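Side-chain contacts in Serine/threonine-protein kinase Tel1 (Chaetomium thermophilum, PDB 6SKY), which probably phosphorylates proteins on serine or threonine followed by glutamine, at the expense of ATP, to switch on checkpoint signalling after DNA damage: residues Thr2038-Lys2041 against Ala2042-Met2046; Gln2050-Asp2053 against Thr2054-Met2058; Met2058-Asp2061 against Gly2062-Asn2065; Leu2075-Ser2078 against Val2079-Gln2083; Ser2132-Glu2135 against Thr2136-Met2140. All coordinates share one frame; numbering follows the deposited sequence.

Overall arrangement
All five are local contacts between neighbouring turns of helices in the FAT domain, away from the nucleotide site. Contacts 1 and 5 are the buried pair: helices 2035-2047 and 2124-2143 touch each other, and a tyrosine hydroxyl of one is hydrogen-bonded to a threonine of the other. Contacts 2 and 3 share helix 2052-2070 and Met2058, and both lean on contact 1 through that methionine; contact 2 is at the surface, rich in charge, while contact 3 is half buried. Contact 4, at the start of helix 2077-2097, touches none of the others directly; its centre is about 20 Å from that of contact 1. Like contact 2 it begins a helix, but it relies more on apolar cover.

Contact 1 of 5, residues Thr2038-Lys2041 against Ala2042-Met2046; sequences TVYK and AYQSM
Val2039 and Tyr2043 sit one turn apart on helix 2035-2047, their side chains side by side and pointing the same way. The touching branch is CG1 of the valine, 3.4 Å from CE2 of Tyr2043, with CD2 of the same ring close behind. Two torsions bring them together. Val2039 holds CG1 anti to its own N (chi1 155°), leaning toward the following turn, while Tyr2043 has CG beside its backbone N (chi1 -71°), which tips the ring back over the preceding turn, where it also lies obliquely against Val2039 O. At its far end, Tyr2043 OH is hydrogen-bonded to Thr2137 OG1 on helix 2124-2143.

Tyr2040 and Gln2044 meet less closely. Ring and amide planes are turned 53° apart, and CE2 of Tyr2040 is 4.1 Å from NE2 of Gln2044. The glutamine's chain is fully extended, with CB resting 3.3 Å from Tyr2040 O. What these two groups share is a target: Tyr2040 OH bonds Ile2023 O and Leu2026 N, and Gln2044 NE2 bonds Trp2024 O and Leu2026 O, so both fix the loop that comes before this helix. Lys2041 is bent near its end, where NZ makes a weak bond to Pro2029 O in that loop.

Beneath the side chains the backbone is regular, as in the bond from Ser2045 N to Lys2041 O of 2.9 Å. This is i to i+4 pairing on a largely buried stretch of helix in the FAT domain's alpha solenoid, packed among helices 2011-2021, 2077-2097 and 2124-2143.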
loop_
_atom_site.group_PDB
_atom_site.type_symbol
_atom_site.label_atom_id
_atom_site.label_comp_id
_atom_site.label_asym_id
_atom_site.label_seq_id
_atom_site.Cartn_x
_atom_site.Cartn_y
_atom_site.Cartn_z
ATOM N N THR A 2038 20.135 -24.478 22.787
ATOM C CA THR A 2038 20.518 -25.798 22.302
ATOM C C THR A 2038 21.167 -25.714 20.931
ATOM O O THR A 2038 22.266 -26.246 20.700
ATOM C CB THR A 2038 19.279 -26.686 22.244
ATOM O OG1 THR A 2038 18.760 -26.875 23.560
ATOM C CG2 THR A 2038 19.607 -28.022 21.649
ATOM N N VAL A 2039 20.487 -25.052 20.002
ATOM C CA VAL A 2039 21.004 -24.923 18.648
ATOM C C VAL A 2039 22.309 -24.133 18.646
ATOM O O VAL A 2039 23.263 -24.473 17.930
ATOM C CB VAL A 2039 19.918 -24.287 17.766
ATOM C CG1 VAL A 2039 20.511 -23.586 16.612
ATOM C CG2 VAL A 2039 18.972 -25.350 17.295
ATOM N N TYR A 2040 22.388 -23.094 19.478
ATOM C CA TYR A 2040 23.597 -22.295 19.568
ATOM C C TYR A 2040 24.769 -23.115 20.064
ATOM O O TYR A 2040 25.881 -22.973 19.560
ATOM C CB TYR A 2040 23.366 -21.113 20.494
ATOM C CG TYR A 2040 24.558 -20.214 20.596
ATOM C CD1 TYR A 2040 24.899 -19.384 19.556
ATOM C CD2 TYR A 2040 25.345 -20.196 21.728
ATOM C CE1 TYR A 2040 25.978 -18.573 19.633
ATOM C CE2 TYR A 2040 26.429 -19.381 21.811
ATOM C CZ TYR A 2040 26.739 -18.572 20.757
ATOM O OH TYR A 2040 27.820 -17.745 20.823
ATOM N N LYS A 2041 24.555 -23.953 21.077
ATOM C CA LYS A 2041 25.649 -24.760 21.595
ATOM C C LYS A 2041 26.144 -25.742 20.555
ATOM O O LYS A 2041 27.350 -25.966 20.437
ATOM C CB LYS A 2041 25.222 -25.492 22.858
ATOM C CG LYS A 2041 24.978 -24.572 24.017
ATOM C CD LYS A 2041 25.275 -25.250 25.321
ATOM C CE LYS A 2041 24.275 -26.327 25.623
ATOM N NZ LYS A 2041 23.046 -25.762 26.219
ATOM N N ALA A 2042 25.235 -26.318 19.770
ATOM C CA ALA A 2042 25.675 -27.197 18.688
ATOM C C ALA A 2042 26.544 -26.455 17.676
ATOM O O ALA A 2042 27.615 -26.938 17.288
ATOM C CB ALA A 2042 24.472 -27.827 18.002
ATOM N N TYR A 2043 26.114 -25.271 17.237
ATOM C CA TYR A 2043 26.909 -24.563 16.230
ATOM C C TYR A 2043 28.210 -24.018 16.802
ATOM O O TYR A 2043 29.227 -23.976 16.101
ATOM C CB TYR A 2043 26.108 -23.430 15.596
ATOM C CG TYR A 2043 25.026 -23.926 14.695
ATOM C CD1 TYR A 2043 25.322 -24.685 13.590
ATOM C CD2 TYR A 2043 23.707 -23.646 14.956
ATOM C CE1 TYR A 2043 24.335 -25.150 12.780
ATOM C CE2 TYR A 2043 22.719 -24.104 14.146
ATOM C CZ TYR A 2043 23.034 -24.855 13.066
ATOM O OH TYR A 2043 22.032 -25.311 12.259
ATOM N N GLN A 2044 28.198 -23.586 18.058
ATOM C CA GLN A 2044 29.421 -23.149 18.715
ATOM C C GLN A 2044 30.426 -24.284 18.797
ATOM O O GLN A 2044 31.598 -24.118 18.448
ATOM C CB GLN A 2044 29.088 -22.621 20.101
ATOM C CG GLN A 2044 30.271 -22.200 20.899
ATOM C CD GLN A 2044 29.875 -21.640 22.227
ATOM O OE1 GLN A 2044 29.150 -22.266 22.981
ATOM N NE2 GLN A 2044 30.345 -20.448 22.522
ATOM N N SER A 2045 29.986 -25.453 19.255
ATOM C CA SER A 2045 30.862 -26.612 19.252
ATOM C C SER A 2045 31.379 -26.909 17.860
ATOM O O SER A 2045 32.511 -27.363 17.702
ATOM C CB SER A 2045 30.129 -27.823 19.797
ATOM O OG SER A 2045 30.798 -28.996 19.404
ATOM N N MET A 2046 30.559 -26.685 16.838
ATOM C CA MET A 2046 31.036 -26.865 15.471
ATOM C C MET A 2046 32.131 -25.868 15.129
ATOM O O MET A 2046 33.017 -26.168 14.326
ATOM C CB MET A 2046 29.872 -26.733 14.498
ATOM C CG MET A 2046 30.171 -27.175 13.100
ATOM S SD MET A 2046 28.763 -26.899 12.034
ATOM C CE MET A 2046 29.405 -27.530 10.498
#

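Contact 2 of 5, residues Gln2050-Asp2053 against Thr2054-Met2058; sequences QELD and TVRSM
The first turn of helix 2052-2070 begins here, with Glu2051 at the N-cap position and its carbonyl taken up only weakly by Thr2054 N, at 3.3 Å from Glu2051 O. CG2 of Val2055 lies 3.6 Å from the same Glu2051 O; that valine faces inward, onto Leu2097 and Met2046 of the neighbouring helices.

Two residues on, Asp2053 O is gripped twice by Ser2057, a turn ahead. Ser2057 N reaches Asp2053 O at 3.0 Å, and Ser2057 OG donates to Asp2053 O at 2.8 Å from the opposite face of the carbonyl plane. The serine can do this because OG sits beside its own N (chi1 -56°), folded back onto the previous turn.

Arg2056 carries the rest. Its chain runs extended from CG to NE and crosses Leu2052 at a slant, bringing one face of the guanidinium over the leucine: CD2 of Leu2052 is 3.8 Å from Arg2056 NH1. That same NH1 is hydrogen-bonded to Asn2098 OD1, beyond helix 2077-2097. OD1 of Asp2053 is 4.2 Å from Arg2056 NH2 but well out of the guanidinium plane, so charge alone links them. With an alanine at Arg2056, Asn2098 OD1 would probably be left without this donor and Leu2052 without its flat cover.

The carboxylates of Glu2051 and Asp2053 lie close together at the helix start, a like-charge pair that the amino end of the helix and, for Asp2053, the nearby guanidinium would probably offset in part.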
loop_
_atom_site.group_PDB
_atom_site.type_symbol
_atom_site.label_atom_id
_atom_site.label_comp_id
_atom_site.label_asym_id
_atom_site.label_seq_id
_atom_site.Cartn_x
_atom_site.Cartn_y
_atom_site.Cartn_z
ATOM N N GLN A 2050 38.114 -29.484 16.471
ATOM C CA GLN A 2050 38.961 -29.982 15.401
ATOM C C GLN A 2050 38.635 -31.411 15.013
ATOM O O GLN A 2050 39.271 -31.953 14.108
ATOM C CB GLN A 2050 40.437 -29.882 15.797
ATOM C CG GLN A 2050 40.890 -28.485 16.156
ATOM C CD GLN A 2050 40.610 -28.145 17.599
ATOM O OE1 GLN A 2050 40.226 -29.009 18.386
ATOM N NE2 GLN A 2050 40.798 -26.884 17.957
ATOM N N GLU A 2051 37.665 -32.032 15.665
ATOM C CA GLU A 2051 37.288 -33.403 15.377
ATOM C C GLU A 2051 35.779 -33.501 15.256
ATOM O O GLU A 2051 35.044 -32.943 16.073
ATOM C CB GLU A 2051 37.791 -34.353 16.467
ATOM C CG GLU A 2051 39.224 -34.809 16.288
ATOM C CD GLU A 2051 39.328 -36.042 15.416
ATOM O OE1 GLU A 2051 38.282 -36.501 14.913
ATOM O OE2 GLU A 2051 40.451 -36.557 15.237
ATOM N N LEU A 2052 35.326 -34.233 14.242
ATOM C CA LEU A 2052 33.901 -34.419 14.015
ATOM C C LEU A 2052 33.213 -35.135 15.169
ATOM O O LEU A 2052 31.994 -35.013 15.327
ATOM C CB LEU A 2052 33.704 -35.202 12.724
ATOM C CG LEU A 2052 32.447 -34.913 11.931
ATOM C CD1 LEU A 2052 32.392 -33.441 11.627
ATOM C CD2 LEU A 2052 32.466 -35.724 10.660
ATOM N N ASP A 2053 33.966 -35.863 15.990
ATOM C CA ASP A 2053 33.363 -36.644 17.060
ATOM C C ASP A 2053 32.852 -35.760 18.187
ATOM O O ASP A 2053 31.798 -36.044 18.766
ATOM C CB ASP A 2053 34.382 -37.645 17.581
ATOM C CG ASP A 2053 35.149 -38.315 16.461
ATOM O OD1 ASP A 2053 34.529 -39.065 15.681
ATOM O OD2 ASP A 2053 36.368 -38.073 16.347
ATOM N N THR A 2054 33.572 -34.685 18.501
ATOM C CA THR A 2054 33.083 -33.732 19.488
ATOM C C THR A 2054 31.784 -33.084 19.028
ATOM O O THR A 2054 30.852 -32.890 19.823
ATOM C CB THR A 2054 34.144 -32.665 19.740
ATOM O OG1 THR A 2054 35.435 -33.276 19.780
ATOM C CG2 THR A 2054 33.880 -31.960 21.050
ATOM N N VAL A 2055 31.700 -32.751 17.743
ATOM C CA VAL A 2055 30.503 -32.107 17.230
ATOM C C VAL A 2055 29.334 -33.078 17.238
ATOM O O VAL A 2055 28.206 -32.703 17.577
ATOM C CB VAL A 2055 30.767 -31.539 15.827
ATOM C CG1 VAL A 2055 29.700 -30.552 15.467
ATOM C CG2 VAL A 2055 32.116 -30.885 15.783
ATOM N N ARG A 2056 29.575 -34.337 16.871
ATOM C CA ARG A 2056 28.506 -35.323 16.947
ATOM C C ARG A 2056 28.029 -35.509 18.378
ATOM O O ARG A 2056 26.830 -35.661 18.624
ATOM C CB ARG A 2056 28.966 -36.653 16.372
ATOM C CG ARG A 2056 28.981 -36.708 14.871
ATOM C CD ARG A 2056 29.681 -37.959 14.416
ATOM N NE ARG A 2056 29.749 -38.062 12.967
ATOM C CZ ARG A 2056 30.543 -38.910 12.326
ATOM N NH1 ARG A 2056 30.549 -38.950 11.003
ATOM N NH2 ARG A 2056 31.340 -39.713 13.010
ATOM N N SER A 2057 28.949 -35.498 19.337
ATOM C CA SER A 2057 28.545 -35.647 20.727
ATOM C C SER A 2057 27.687 -34.478 21.177
ATOM O O SER A 2057 26.704 -34.663 21.903
ATOM C CB SER A 2057 29.774 -35.779 21.612
ATOM O OG SER A 2057 30.581 -36.853 21.175
ATOM N N MET A 2058 28.032 -33.265 20.750
ATOM C CA MET A 2058 27.236 -32.106 21.147
ATOM C C MET A 2058 25.853 -32.131 20.504
ATOM O O MET A 2058 24.853 -31.801 21.151
ATOM C CB MET A 2058 27.972 -30.823 20.790
ATOM C CG MET A 2058 27.286 -29.586 21.285
ATOM S SD MET A 2058 27.343 -29.403 23.065
ATOM C CE MET A 2058 29.096 -29.196 23.296
#

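Contact 3 of 5, residues Met2058-Asp2061 against Gly2062-Asn2065; sequences MVHD and GLKN
Leu2063 packs back onto Val2059 and His2060 on the inward side of helix 2052-2070, and here the turn is close. CG of Leu2063 lies 3.4 Å from Val2059 O, placed there because it sits beside its own backbone N (chi1 -67°). CD1 then reaches the rim of the imidazole, near the ring plane, 4.1 Å from His2060 ND1. Beyond the turn, the leucine meets Leu2087 and Leu2090 of helix 2077-2097. Gly2062, also buried, has no side chain, and its CA comes within 3.9 Å of CG2 of Thr2038 on helix 2035-2047.

This is the ordinary antiparallel stacking of an alpha solenoid in the FAT domain: one face of the helix is pressed between its neighbours, the other carries polar residues, some of which reach helix 1627-1644.

That other face is more open and polar. Asp2061 and Asn2065 cross with carboxylate and amide planes well turned from each other. Asn2065 ND2 is 2.6 Å from Asp2061 OD1, but the N-H...O angle of 126° makes this a weak, doubtful bond, with ND2 lying between OD1 and the main-chain O of Asp2061. The aspartate swings its carboxylate toward the next turn, with CG anti to its N (chi1 -166°), and the asparagine leans back to meet it. Lys2064 is kinked along its chain, and its NZ stops 4.2 Å from Asp2061 OD1, near enough for opposite charges to be felt but not a salt bridge. Lys2064 also touches Leu1630 of helix 1627-1644, while His2060 touches Arg1635 of that helix.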
loop_
_atom_site.group_PDB
_atom_site.type_symbol
_atom_site.label_atom_id
_atom_site.label_comp_id
_atom_site.label_asym_id
_atom_site.label_seq_id
_atom_site.Cartn_x
_atom_site.Cartn_y
_atom_site.Cartn_z
ATOM N N MET A 2058 28.032 -33.265 20.750
ATOM C CA MET A 2058 27.236 -32.106 21.147
ATOM C C MET A 2058 25.853 -32.131 20.504
ATOM O O MET A 2058 24.853 -31.801 21.151
ATOM C CB MET A 2058 27.972 -30.823 20.790
ATOM C CG MET A 2058 27.286 -29.586 21.285
ATOM S SD MET A 2058 27.343 -29.403 23.065
ATOM C CE MET A 2058 29.096 -29.196 23.296
ATOM N N VAL A 2059 25.775 -32.541 19.238
ATOM C CA VAL A 2059 24.483 -32.663 18.569
ATOM C C VAL A 2059 23.612 -33.702 19.261
ATOM O O VAL A 2059 22.411 -33.488 19.465
ATOM C CB VAL A 2059 24.691 -32.997 17.083
ATOM C CG1 VAL A 2059 23.384 -33.335 16.433
ATOM C CG2 VAL A 2059 25.340 -31.842 16.373
ATOM N N HIS A 2060 24.197 -34.839 19.641
ATOM C CA HIS A 2060 23.420 -35.890 20.288
ATOM C C HIS A 2060 22.957 -35.476 21.676
ATOM O O HIS A 2060 21.836 -35.800 22.086
ATOM C CB HIS A 2060 24.237 -37.170 20.355
ATOM C CG HIS A 2060 24.432 -37.820 19.025
ATOM N ND1 HIS A 2060 23.679 -37.490 17.922
ATOM C CD2 HIS A 2060 25.290 -38.783 18.620
ATOM C CE1 HIS A 2060 24.067 -38.217 16.892
ATOM N NE2 HIS A 2060 25.044 -39.010 17.289
ATOM N N ASP A 2061 23.794 -34.749 22.413
ATOM C CA ASP A 2061 23.345 -34.207 23.689
ATOM C C ASP A 2061 22.196 -33.228 23.493
ATOM O O ASP A 2061 21.256 -33.192 24.297
ATOM C CB ASP A 2061 24.509 -33.537 24.406
ATOM C CG ASP A 2061 24.209 -33.254 25.866
ATOM O OD1 ASP A 2061 23.082 -33.548 26.321
ATOM O OD2 ASP A 2061 25.105 -32.741 26.567
ATOM N N GLY A 2062 22.244 -32.437 22.420
ATOM C CA GLY A 2062 21.147 -31.525 22.141
ATOM C C GLY A 2062 19.847 -32.247 21.854
ATOM O O GLY A 2062 18.791 -31.876 22.369
ATOM N N LEU A 2063 19.907 -33.287 21.024
ATOM C CA LEU A 2063 18.710 -34.068 20.717
ATOM C C LEU A 2063 18.125 -34.704 21.968
ATOM O O LEU A 2063 16.907 -34.677 22.186
ATOM C CB LEU A 2063 19.036 -35.144 19.686
ATOM C CG LEU A 2063 19.413 -34.695 18.280
ATOM C CD1 LEU A 2063 19.963 -35.846 17.496
ATOM C CD2 LEU A 2063 18.218 -34.121 17.580
ATOM N N LYS A 2064 18.983 -35.279 22.805
ATOM C CA LYS A 2064 18.534 -35.917 24.034
ATOM C C LYS A 2064 17.853 -34.923 24.963
ATOM O O LYS A 2064 16.774 -35.194 25.500
ATOM C CB LYS A 2064 19.736 -36.560 24.707
ATOM C CG LYS A 2064 19.470 -37.366 25.930
ATOM C CD LYS A 2064 20.797 -37.681 26.569
ATOM C CE LYS A 2064 21.818 -38.088 25.519
ATOM N NZ LYS A 2064 23.208 -37.743 25.909
ATOM N N ASN A 2065 18.471 -33.762 25.169
ATOM C CA ASN A 2065 17.882 -32.770 26.058
ATOM C C ASN A 2065 16.570 -32.230 25.509
ATOM O O ASN A 2065 15.628 -31.982 26.270
ATOM C CB ASN A 2065 18.870 -31.636 26.289
ATOM C CG ASN A 2065 20.154 -32.111 26.911
ATOM O OD1 ASN A 2065 20.144 -32.899 27.851
ATOM N ND2 ASN A 2065 21.275 -31.643 26.383
#

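Contact 4 of 5, residues Leu2075-Ser2078 against Val2079-Gln2083; sequences LNTS and VLRQQ
Ser2078 O takes the hydrogen bond of Gln2082 N at 2.9 Å, and Thr2077 O that of Arg2081 N at 3.0 Å; these backbone bonds run through the opening turn of helix 2077-2097. The third, from Leu2080 N to Asn2076 O at 3.1 Å, starts the helix. Asn2076 stands at the N-cap position, yet its side chain makes no capping bond, and its part in the helix pattern is played by the main-chain oxygen.

The arginine's charge goes elsewhere. A bend at chi3 (80°) turns the end of the Arg2081 chain away from the helix axis, and NE forms a salt bridge with Asp2126 OD2 on helix 2124-2143. Lower down the same side chain, CD stays 4.3 Å from Thr2077 CG2.

Further out, Val2079 divides its two methyls between the residues that precede the helix. CG1, anti to the backbone N (chi1 -179°), meets CD2 of Leu2075 at 3.9 Å, the two side chains crossing at about a right angle. CG2 faces the amide of Asn2076, with OD1 of that asparagine 3.6 Å away. With an alanine in place of Asn2076, CG2 of Val2079 would probably lose the amide that covers it. Leu2075 also reaches on to Gln2083, its CD2 lying 4.2 Å from Gln2083 CG.

The chemistry implies a helix start held by main-chain bonds and by apolar contact, in which the polar side chain at the cap serves as cover for a methyl, and the one strong charge pairing ties this turn to another helix.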
loop_
_atom_site.group_PDB
_atom_site.type_symbol
_atom_site.label_atom_id
_atom_site.label_comp_id
_atom_site.label_asym_id
_atom_site.label_seq_id
_atom_site.Cartn_x
_atom_site.Cartn_y
_atom_site.Cartn_z
ATOM N N LEU A 2075 3.502 -27.566 28.060
ATOM C CA LEU A 2075 4.001 -26.645 27.054
ATOM C C LEU A 2075 2.830 -26.201 26.196
ATOM O O LEU A 2075 1.993 -27.023 25.815
ATOM C CB LEU A 2075 5.069 -27.299 26.162
ATOM C CG LEU A 2075 6.517 -27.442 26.629
ATOM C CD1 LEU A 2075 6.634 -28.414 27.775
ATOM C CD2 LEU A 2075 7.391 -27.892 25.484
ATOM N N ASN A 2076 2.765 -24.910 25.884
ATOM C CA ASN A 2076 1.773 -24.474 24.919
ATOM C C ASN A 2076 2.196 -24.916 23.526
ATOM O O ASN A 2076 3.201 -25.601 23.346
ATOM C CB ASN A 2076 1.563 -22.967 24.991
ATOM C CG ASN A 2076 2.781 -22.241 25.467
ATOM O OD1 ASN A 2076 3.515 -22.736 26.319
ATOM N ND2 ASN A 2076 3.009 -21.053 24.928
ATOM N N THR A 2077 1.426 -24.530 22.519
ATOM C CA THR A 2077 1.686 -25.049 21.188
ATOM C C THR A 2077 2.845 -24.339 20.509
ATOM O O THR A 2077 3.576 -24.961 19.735
ATOM C CB THR A 2077 0.426 -24.951 20.341
ATOM O OG1 THR A 2077 -0.713 -25.122 21.185
ATOM C CG2 THR A 2077 0.413 -26.040 19.297
ATOM N N SER A 2078 3.052 -23.058 20.794
ATOM C CA SER A 2078 4.174 -22.355 20.186
ATOM C C SER A 2078 5.505 -22.890 20.697
ATOM O O SER A 2078 6.425 -23.128 19.911
ATOM C CB SER A 2078 4.052 -20.858 20.451
ATOM O OG SER A 2078 3.838 -20.606 21.822
ATOM N N VAL A 2079 5.621 -23.105 22.004
ATOM C CA VAL A 2079 6.847 -23.666 22.557
ATOM C C VAL A 2079 7.056 -25.084 22.055
ATOM O O VAL A 2079 8.183 -25.499 21.764
ATOM C CB VAL A 2079 6.808 -23.611 24.092
ATOM C CG1 VAL A 2079 8.085 -24.158 24.661
ATOM C CG2 VAL A 2079 6.585 -22.196 24.550
ATOM N N LEU A 2080 5.975 -25.847 21.942
ATOM C CA LEU A 2080 6.063 -27.212 21.448
ATOM C C LEU A 2080 6.610 -27.251 20.030
ATOM O O LEU A 2080 7.502 -28.047 19.714
ATOM C CB LEU A 2080 4.684 -27.856 21.511
ATOM C CG LEU A 2080 4.573 -29.332 21.194
ATOM C CD1 LEU A 2080 4.979 -30.119 22.403
ATOM C CD2 LEU A 2080 3.166 -29.643 20.801
ATOM N N ARG A 2081 6.090 -26.392 19.156
ATOM C CA ARG A 2081 6.574 -26.392 17.783
ATOM C C ARG A 2081 7.977 -25.814 17.676
ATOM O O ARG A 2081 8.739 -26.222 16.799
ATOM C CB ARG A 2081 5.598 -25.641 16.893
ATOM C CG ARG A 2081 4.192 -26.157 17.021
ATOM C CD ARG A 2081 3.235 -25.412 16.134
ATOM N NE ARG A 2081 3.336 -25.903 14.774
ATOM C CZ ARG A 2081 2.531 -26.821 14.262
ATOM N NH1 ARG A 2081 2.698 -27.222 13.012
ATOM N NH2 ARG A 2081 1.556 -27.328 14.998
ATOM N N GLN A 2082 8.353 -24.896 18.566
ATOM C CA GLN A 2082 9.739 -24.445 18.606
ATOM C C GLN A 2082 10.686 -25.586 18.949
ATOM O O GLN A 2082 11.758 -25.714 18.350
ATOM C CB GLN A 2082 9.892 -23.313 19.611
ATOM C CG GLN A 2082 9.383 -21.985 19.131
ATOM C CD GLN A 2082 9.341 -20.951 20.231
ATOM O OE1 GLN A 2082 9.757 -21.203 21.353
ATOM N NE2 GLN A 2082 8.828 -19.781 19.914
ATOM N N GLN A 2083 10.315 -26.421 19.917
ATOM C CA GLN A 2083 11.159 -27.560 20.266
ATOM C C GLN A 2083 11.242 -28.565 19.128
ATOM O O GLN A 2083 12.311 -29.129 18.861
ATOM C CB GLN A 2083 10.637 -28.241 21.522
ATOM C CG GLN A 2083 10.517 -27.350 22.714
ATOM C CD GLN A 2083 11.837 -26.843 23.187
ATOM O OE1 GLN A 2083 12.861 -27.485 23.002
ATOM N NE2 GLN A 2083 11.829 -25.675 23.802
#

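Contact 5 of 5, residues Ser2132-Glu2135 against Thr2136-Met2140; sequences SCRE and TTLSM
Four backbone bonds in regular alpha-helical succession join Ser2132-Glu2135 to Thr2136-Ser2139, the closest from Thr2137 N to Cys2133 O at 2.9 Å and with an N-H...O angle of 161°. On that frame two threonines in a row turn their hydroxyls back along the helix. Thr2136 keeps OG1 beside its own N (chi1 -56°), where it makes a weak second bond to Ser2132 O at 3.3 Å, adding to the main-chain bond the same oxygen already receives. Arg2019 of helix 2011-2021 also reaches the Thr2136 hydroxyl weakly. Thr2137 adopts the same conformation one residue on; its hydroxyl is taken up by helix 2035-2047, and its CB rests 3.6 Å from Cys2133 O.

Leu2138 folds its branch over the preceding turn, CG lying 3.5 Å from Arg2134 O. Its CD1 just reaches the arginine's aliphatic part, 4.5 Å from Arg2134 CG. The guanidinium leaves this helix for its neighbours, the chain starting with CG anti to the backbone N (chi1 -179°) and bending at chi3: it makes a cation-pi contact with Phe2112 and a long, weak ion pair with Glu2092. Ser2139 lays CB 3.6 Å from Glu2135 O, while its OG is hydrogen-bonded to Glu2022 OE2.

The threonine and serine hydroxyls thus find partners along their own helix and on neighbouring parts of the fold. Helix 2124-2143 runs through the middle of a bundle, with helices 2011-2021, 2035-2047, 2077-2097 and 2154-2174 against its sides, the arrangement expected of the all-helical alpha solenoid that forms the FAT domain of this kinase family.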
loop_
_atom_site.group_PDB
_atom_site.type_symbol
_atom_site.label_atom_id
_atom_site.label_comp_id
_atom_site.label_asym_id
_atom_site.label_seq_id
_atom_site.Cartn_x
_atom_site.Cartn_y
_atom_site.Cartn_z
ATOM N N SER A 2132 16.243 -20.648 8.626
ATOM C CA SER A 2132 17.361 -19.884 9.165
ATOM C C SER A 2132 18.431 -20.799 9.736
ATOM O O SER A 2132 19.633 -20.584 9.510
ATOM C CB SER A 2132 16.874 -18.920 10.232
ATOM O OG SER A 2132 16.612 -19.612 11.422
ATOM N N CYS A 2133 18.024 -21.834 10.472
ATOM C CA CYS A 2133 19.016 -22.771 10.982
ATOM C C CYS A 2133 19.735 -23.494 9.852
ATOM O O CYS A 2133 20.927 -23.781 9.958
ATOM C CB CYS A 2133 18.367 -23.761 11.933
ATOM S SG CYS A 2133 18.037 -23.096 13.555
ATOM N N ARG A 2134 19.034 -23.795 8.760
ATOM C CA ARG A 2134 19.680 -24.454 7.630
ATOM C C ARG A 2134 20.720 -23.555 6.984
ATOM O O ARG A 2134 21.776 -24.024 6.547
ATOM C CB ARG A 2134 18.633 -24.871 6.608
ATOM C CG ARG A 2134 19.190 -25.590 5.421
ATOM C CD ARG A 2134 18.201 -25.615 4.298
ATOM N NE ARG A 2134 17.056 -26.461 4.597
ATOM C CZ ARG A 2134 16.014 -26.608 3.791
ATOM N NH1 ARG A 2134 15.017 -27.398 4.134
ATOM N NH2 ARG A 2134 15.970 -25.959 2.643
ATOM N N GLU A 2135 20.434 -22.261 6.911
ATOM C CA GLU A 2135 21.415 -21.310 6.403
ATOM C C GLU A 2135 22.671 -21.294 7.262
ATOM O O GLU A 2135 23.796 -21.311 6.744
ATOM C CB GLU A 2135 20.790 -19.928 6.351
ATOM C CG GLU A 2135 21.681 -18.863 5.817
ATOM C CD GLU A 2135 21.297 -17.515 6.353
ATOM O OE1 GLU A 2135 20.662 -17.476 7.425
ATOM O OE2 GLU A 2135 21.621 -16.495 5.710
ATOM N N THR A 2136 22.496 -21.242 8.584
ATOM C CA THR A 2136 23.651 -21.292 9.479
ATOM C C THR A 2136 24.450 -22.573 9.290
ATOM O O THR A 2136 25.683 -22.544 9.243
ATOM C CB THR A 2136 23.207 -21.171 10.928
ATOM O OG1 THR A 2136 22.457 -19.970 11.091
ATOM C CG2 THR A 2136 24.394 -21.109 11.822
ATOM N N THR A 2137 23.765 -23.706 9.180
ATOM C CA THR A 2137 24.443 -24.981 8.987
ATOM C C THR A 2137 25.296 -24.973 7.730
ATOM O O THR A 2137 26.463 -25.372 7.758
ATOM C CB THR A 2137 23.412 -26.100 8.926
ATOM O OG1 THR A 2137 22.750 -26.200 10.185
ATOM C CG2 THR A 2137 24.063 -27.392 8.630
ATOM N N LEU A 2138 24.728 -24.522 6.613
ATOM C CA LEU A 2138 25.457 -24.577 5.351
ATOM C C LEU A 2138 26.647 -23.627 5.345
ATOM O O LEU A 2138 27.722 -23.977 4.842
ATOM C CB LEU A 2138 24.515 -24.283 4.190
ATOM C CG LEU A 2138 23.543 -25.404 3.832
ATOM C CD1 LEU A 2138 22.659 -24.990 2.698
ATOM C CD2 LEU A 2138 24.291 -26.654 3.476
ATOM N N SER A 2139 26.502 -22.441 5.934
ATOM C CA SER A 2139 27.636 -21.522 5.953
ATOM C C SER A 2139 28.742 -22.018 6.872
ATOM O O SER A 2139 29.925 -21.970 6.508
ATOM C CB SER A 2139 27.185 -20.129 6.364
ATOM O OG SER A 2139 27.070 -20.030 7.760
ATOM N N MET A 2140 28.387 -22.509 8.063
ATOM C CA MET A 2140 29.397 -23.046 8.967
ATOM C C MET A 2140 30.134 -24.219 8.346
ATOM O O MET A 2140 31.350 -24.342 8.494
ATOM C CB MET A 2140 28.759 -23.470 10.282
ATOM C CG MET A 2140 28.405 -22.333 11.192
ATOM S SD MET A 2140 29.855 -21.510 11.837
ATOM C CE MET A 2140 30.712 -22.903 12.523
#